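Local coordinates for methylglyoxal reductase (NADPH-dependent) (Candida albicans SC5314, PDB 6KWS), which probably reduces methylglyoxal and related carbonyl compounds to alcohols, with NADPH as hydride donor, at residues 266-278 with 290-304. The protein carries 1 engineered substitution. Numbering follows the deposited sequence.
Sequences GRFTSQSLVDIIN and VDEPGSDKSVIAESL
Gln271 and Asp275, one turn apart on helix 270-278, grip the loop that leads into helix 295-303. Gln271 NE2 gives a nearly straight bond, lying in its amide plane, to Val290 O at 3.1 Å. The same nitrogen donates to Asp275 OD1 at 2.7 Å, meeting it from above the carboxylate plane, and the two bonds together fix the turn of the amide. The oxygen of the same amide, Gln271 OE1, takes a weak bond from Glu292 N. Asp275 OD2 receives Gly294 N at 3.1 Å on its syn side, holding the type II turn Glu292-Ser295, while the Pro293 side chain crosses that of Asp275 at about a right angle, its CB 3.5 Å from Asp275 OD1.

At the start of the helix, Ser272 OG accepts from Thr269 N, and Thr269 OG1 takes a weak bond from Gln271 N; this capping box starts the helix just as strand 260-269 ends. This strand-to-helix junction sits in the C-terminal part of an extended short-chain dehydrogenase/reductase, well away from the centre of the chain; segments 270-278 and 295-303 run nearly antiparallel, 154° between their directions. Ser272 OG also makes a weak bond to Asp296 OD1 (2.8 Å), which is salt-bridged to Lys297 NZ through a weak hydrogen bond.

Apolar contacts run back along the strand. Thr269 CG2 lies against Ile300 CG1, and Ile300 CG2 reaches Arg267 CB at 3.6 Å. With CG beside its backbone N (chi1 -65°) and a bent chain, Arg267 brings its guanidinium to Leu304, whose CD1 lies 3.7 Å above one face, offset towards the rim. Arg267 NH1 is salt-bridged to Glu136, and Arg267 NH2 is hydrogen-bonded to Ala305 O.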
loop_
_atom_site.group_PDB
_atom_site.type_symbol
_atom_site.label_atom_id
_atom_site.label_comp_id
_atom_site.label_asym_id
_atom_site.label_seq_id
_atom_site.Cartn_x
_atom_site.Cartn_y
_atom_site.Cartn_z
ATOM N N GLY A 266 8.119 -3.298 -11.467
ATOM C CA GLY A 266 8.828 -2.709 -12.575
ATOM C C GLY A 266 8.826 -1.201 -12.474
ATOM O O GLY A 266 8.476 -0.624 -11.446
ATOM N N ARG A 267 9.224 -0.582 -13.572
ATOM C CA ARG A 267 9.416 0.854 -13.631
ATOM C C ARG A 267 8.445 1.447 -14.642
ATOM O O ARG A 267 8.011 0.772 -15.583
ATOM C CB ARG A 267 10.867 1.183 -14.009
ATOM C CG ARG A 267 11.877 0.758 -12.977
ATOM C CD ARG A 267 11.620 1.452 -11.648
ATOM N NE ARG A 267 12.860 1.686 -10.903
ATOM C CZ ARG A 267 12.988 2.566 -9.907
ATOM N NH1 ARG A 267 11.952 3.311 -9.529
ATOM N NH2 ARG A 267 14.161 2.711 -9.292
ATOM N N PHE A 268 8.080 2.707 -14.434
ATOM C CA PHE A 268 7.225 3.394 -15.396
ATOM C C PHE A 268 7.600 4.867 -15.445
ATOM O O PHE A 268 8.136 5.427 -14.477
ATOM C CB PHE A 268 5.737 3.289 -15.036
ATOM C CG PHE A 268 5.337 4.212 -13.931
ATOM C CD1 PHE A 268 5.597 3.880 -12.607
ATOM C CD2 PHE A 268 4.754 5.435 -14.209
ATOM C CE1 PHE A 268 5.259 4.753 -11.569
ATOM C CE2 PHE A 268 4.419 6.306 -13.191
ATOM C CZ PHE A 268 4.669 5.968 -11.867
ATOM N N THR A 269 7.295 5.490 -16.581
ATOM C CA THR A 269 7.078 6.928 -16.649
ATOM C C THR A 269 5.670 7.184 -17.172
ATOM O O THR A 269 4.971 6.266 -17.604
ATOM C CB THR A 269 8.098 7.635 -17.545
ATOM O OG1 THR A 269 7.662 7.561 -18.909
ATOM C CG2 THR A 269 9.465 7.009 -17.397
ATOM N N SER A 270 5.240 8.443 -17.121
ATOM C CA SER A 270 3.906 8.753 -17.619
ATOM C C SER A 270 3.764 8.366 -19.077
ATOM O O SER A 270 2.686 7.941 -19.504
ATOM C CB SER A 270 3.593 10.230 -17.437
ATOM O OG SER A 270 3.326 10.483 -16.080
ATOM N N GLN A 271 4.844 8.482 -19.848
ATOM C CA GLN A 271 4.777 8.067 -21.242
ATOM C C GLN A 271 4.491 6.573 -21.355
ATOM O O GLN A 271 3.808 6.139 -22.291
ATOM C CB GLN A 271 6.077 8.441 -21.958
ATOM C CG GLN A 271 6.080 8.092 -23.421
ATOM C CD GLN A 271 5.183 9.001 -24.249
ATOM O OE1 GLN A 271 5.361 10.226 -24.277
ATOM N NE2 GLN A 271 4.217 8.399 -24.939
ATOM N N SER A 272 4.978 5.774 -20.400
ATOM C CA SER A 272 4.651 4.356 -20.404
ATOM C C SER A 272 3.150 4.162 -20.358
ATOM O O SER A 272 2.598 3.332 -21.090
ATOM C CB SER A 272 5.299 3.663 -19.212
ATOM O OG SER A 272 6.682 3.930 -19.177
ATOM N N LEU A 273 2.472 4.945 -19.518
ATOM C CA LEU A 273 1.034 4.788 -19.338
ATOM C C LEU A 273 0.273 5.274 -20.559
ATOM O O LEU A 273 -0.642 4.594 -21.039
ATOM C CB LEU A 273 0.597 5.546 -18.093
ATOM C CG LEU A 273 1.458 5.271 -16.870
ATOM C CD1 LEU A 273 0.921 6.060 -15.689
ATOM C CD2 LEU A 273 1.496 3.768 -16.579
ATOM N N VAL A 274 0.633 6.461 -21.061
ATOM C CA VAL A 274 0.068 6.991 -22.304
ATOM C C VAL A 274 0.125 5.945 -23.413
ATOM O O VAL A 274 -0.898 5.602 -24.018
ATOM C CB VAL A 274 0.793 8.278 -22.722
ATOM C CG1 VAL A 274 0.262 8.756 -24.055
ATOM C CG2 VAL A 274 0.609 9.342 -21.651
ATOM N N ASP A 275 1.324 5.401 -23.670
ATOM C CA ASP A 275 1.499 4.405 -24.730
ATOM C C ASP A 275 0.560 3.212 -24.558
ATOM O O ASP A 275 -0.071 2.767 -25.527
ATOM C CB ASP A 275 2.951 3.919 -24.777
ATOM C CG ASP A 275 3.914 4.958 -25.364
ATOM O OD1 ASP A 275 3.438 5.967 -25.950
ATOM O OD2 ASP A 275 5.154 4.757 -25.238
ATOM N N ILE A 276 0.472 2.661 -23.339
ATOM C CA ILE A 276 -0.413 1.521 -23.106
ATOM C C ILE A 276 -1.853 1.891 -23.422
ATOM O O ILE A 276 -2.581 1.123 -24.068
ATOM C CB ILE A 276 -0.287 1.004 -21.665
ATOM C CG1 ILE A 276 1.090 0.374 -21.425
ATOM C CG2 ILE A 276 -1.385 0.004 -21.383
ATOM C CD1 ILE A 276 1.252 -0.261 -20.041
ATOM N N ILE A 277 -2.286 3.073 -22.975
ATOM C CA ILE A 277 -3.676 3.470 -23.154
ATOM C C ILE A 277 -3.968 3.705 -24.631
ATOM O O ILE A 277 -4.959 3.193 -25.174
ATOM C CB ILE A 277 -3.989 4.707 -22.286
ATOM C CG1 ILE A 277 -3.812 4.354 -20.800
ATOM C CG2 ILE A 277 -5.410 5.251 -22.554
ATOM C CD1 ILE A 277 -4.005 5.534 -19.848
ATOM N N ASN A 278 -3.083 4.446 -25.316
ATOM C CA ASN A 278 -3.288 4.708 -26.738
ATOM C C ASN A 278 -3.331 3.414 -27.553
ATOM O O ASN A 278 -4.050 3.350 -28.560
ATOM C CB ASN A 278 -2.222 5.668 -27.264
ATOM C CG ASN A 278 -2.626 7.128 -27.098
ATOM O OD1 ASN A 278 -3.740 7.500 -27.450
ATOM N ND2 ASN A 278 -1.720 7.962 -26.591
ATOM N N VAL A 290 -0.319 11.964 -27.345
ATOM C CA VAL A 290 0.564 10.903 -27.787
ATOM C C VAL A 290 1.996 11.084 -27.286
ATOM O O VAL A 290 2.663 10.083 -27.000
ATOM C CB VAL A 290 0.530 10.811 -29.328
ATOM C CG1 VAL A 290 1.490 9.736 -29.841
ATOM C CG2 VAL A 290 -0.887 10.528 -29.788
ATOM N N ASP A 291 2.429 12.327 -27.049
ATOM C CA ASP A 291 3.777 12.852 -27.295
ATOM C C ASP A 291 4.774 11.867 -27.896
ATOM O O ASP A 291 4.600 11.458 -29.048
ATOM C CB ASP A 291 4.383 13.471 -26.033
ATOM C CG ASP A 291 5.142 14.795 -26.331
ATOM O OD1 ASP A 291 5.881 15.273 -25.442
ATOM O OD2 ASP A 291 4.995 15.358 -27.448
ATOM N N GLU A 292 5.853 11.527 -27.157
ATOM C CA GLU A 292 6.988 10.824 -27.751
ATOM C C GLU A 292 6.982 9.355 -27.344
ATOM O O GLU A 292 7.596 8.990 -26.333
ATOM C CB GLU A 292 8.316 11.486 -27.348
ATOM C CG GLU A 292 8.628 12.879 -27.980
ATOM C CD GLU A 292 8.965 12.853 -29.488
ATOM O OE1 GLU A 292 10.018 13.423 -29.865
ATOM O OE2 GLU A 292 8.178 12.302 -30.301
ATOM N N PRO A 293 6.317 8.479 -28.104
ATOM C CA PRO A 293 6.227 7.071 -27.695
ATOM C C PRO A 293 7.604 6.435 -27.629
ATOM O O PRO A 293 8.495 6.750 -28.423
ATOM C CB PRO A 293 5.370 6.429 -28.796
ATOM C CG PRO A 293 4.640 7.590 -29.429
ATOM C CD PRO A 293 5.613 8.723 -29.372
ATOM N N GLY A 294 7.768 5.532 -26.657
ATOM C CA GLY A 294 9.036 4.885 -26.387
ATOM C C GLY A 294 10.037 5.705 -25.595
ATOM O O GLY A 294 11.050 5.143 -25.157
ATOM N N SER A 295 9.794 7.009 -25.386
ATOM C CA SER A 295 10.741 7.826 -24.636
ATOM C C SER A 295 11.000 7.265 -23.242
ATOM O O SER A 295 12.061 7.524 -22.670
ATOM C CB SER A 295 10.246 9.276 -24.550
ATOM O OG SER A 295 9.324 9.501 -23.491
ATOM N N ASP A 296 10.087 6.449 -22.710
ATOM C CA ASP A 296 10.203 5.983 -21.331
ATOM C C ASP A 296 11.389 5.042 -21.135
ATOM O O ASP A 296 12.061 5.103 -20.095
ATOM C CB ASP A 296 8.898 5.312 -20.875
ATOM C CG ASP A 296 8.452 4.176 -21.791
ATOM O OD1 ASP A 296 8.321 3.021 -21.310
ATOM O OD2 ASP A 296 8.194 4.448 -22.989
ATOM N N LYS A 297 11.670 4.170 -22.111
ATOM C CA LYS A 297 12.737 3.180 -21.916
ATOM C C LYS A 297 14.094 3.842 -21.706
ATOM O O LYS A 297 14.867 3.416 -20.838
ATOM C CB LYS A 297 12.795 2.187 -23.082
ATOM C CG LYS A 297 11.586 1.214 -23.085
ATOM C CD LYS A 297 11.195 0.801 -21.632
ATOM C CE LYS A 297 9.775 0.172 -21.515
ATOM N NZ LYS A 297 9.143 0.259 -20.119
ATOM N N SER A 298 14.403 4.893 -22.475
ATOM C CA SER A 298 15.665 5.590 -22.247
ATOM C C SER A 298 15.649 6.357 -20.936
ATOM O O SER A 298 16.676 6.423 -20.256
ATOM C CB SER A 298 15.999 6.531 -23.403
ATOM O OG SER A 298 16.058 5.809 -24.624
ATOM N N VAL A 299 14.504 6.922 -20.549
ATOM C CA VAL A 299 14.444 7.682 -19.302
ATOM C C VAL A 299 14.622 6.761 -18.092
ATOM O O VAL A 299 15.344 7.094 -17.144
ATOM C CB VAL A 299 13.132 8.482 -19.220
ATOM C CG1 VAL A 299 12.971 9.139 -17.850
ATOM C CG2 VAL A 299 13.113 9.556 -20.295
ATOM N N ILE A 300 13.958 5.598 -18.097
ATOM C CA ILE A 300 14.120 4.644 -17.003
ATOM C C ILE A 300 15.546 4.115 -16.967
ATOM O O ILE A 300 16.154 3.968 -15.897
ATOM C CB ILE A 300 13.104 3.502 -17.156
ATOM C CG1 ILE A 300 11.680 4.004 -16.925
ATOM C CG2 ILE A 300 13.415 2.347 -16.228
ATOM C CD1 ILE A 300 10.634 3.130 -17.615
ATOM N N ALA A 301 16.094 3.792 -18.139
ATOM C CA ALA A 301 17.460 3.303 -18.197
ATOM C C ALA A 301 18.436 4.351 -17.692
ATOM O O ALA A 301 19.422 4.019 -17.028
ATOM C CB ALA A 301 17.800 2.895 -19.625
ATOM N N GLU A 302 18.164 5.622 -17.969
ATOM C CA GLU A 302 19.147 6.673 -17.744
ATOM C C GLU A 302 19.091 7.297 -16.357
ATOM O O GLU A 302 20.083 7.899 -15.942
ATOM C CB GLU A 302 18.987 7.798 -18.776
ATOM C CG GLU A 302 19.853 7.628 -20.007
ATOM C CD GLU A 302 19.302 8.331 -21.244
ATOM O OE1 GLU A 302 18.388 9.183 -21.114
ATOM O OE2 GLU A 302 19.800 8.025 -22.353
ATOM N N SER A 303 17.969 7.191 -15.629
ATOM C CA SER A 303 17.820 8.055 -14.461
ATOM C C SER A 303 17.181 7.385 -13.242
ATOM O O SER A 303 16.740 8.100 -12.327
ATOM C CB SER A 303 16.988 9.300 -14.803
ATOM O OG SER A 303 15.640 8.965 -15.077
ATOM N N LEU A 304 17.114 6.051 -13.194
ATOM C CA LEU A 304 16.567 5.354 -12.037
ATOM C C LEU A 304 17.486 4.225 -11.595
ATOM O O LEU A 304 18.031 3.493 -12.427
ATOM C CB LEU A 304 15.184 4.776 -12.335
ATOM C CG LEU A 304 14.059 5.796 -12.506
ATOM C CD1 LEU A 304 12.764 5.103 -12.921
ATOM C CD2 LEU A 304 13.881 6.583 -11.222
#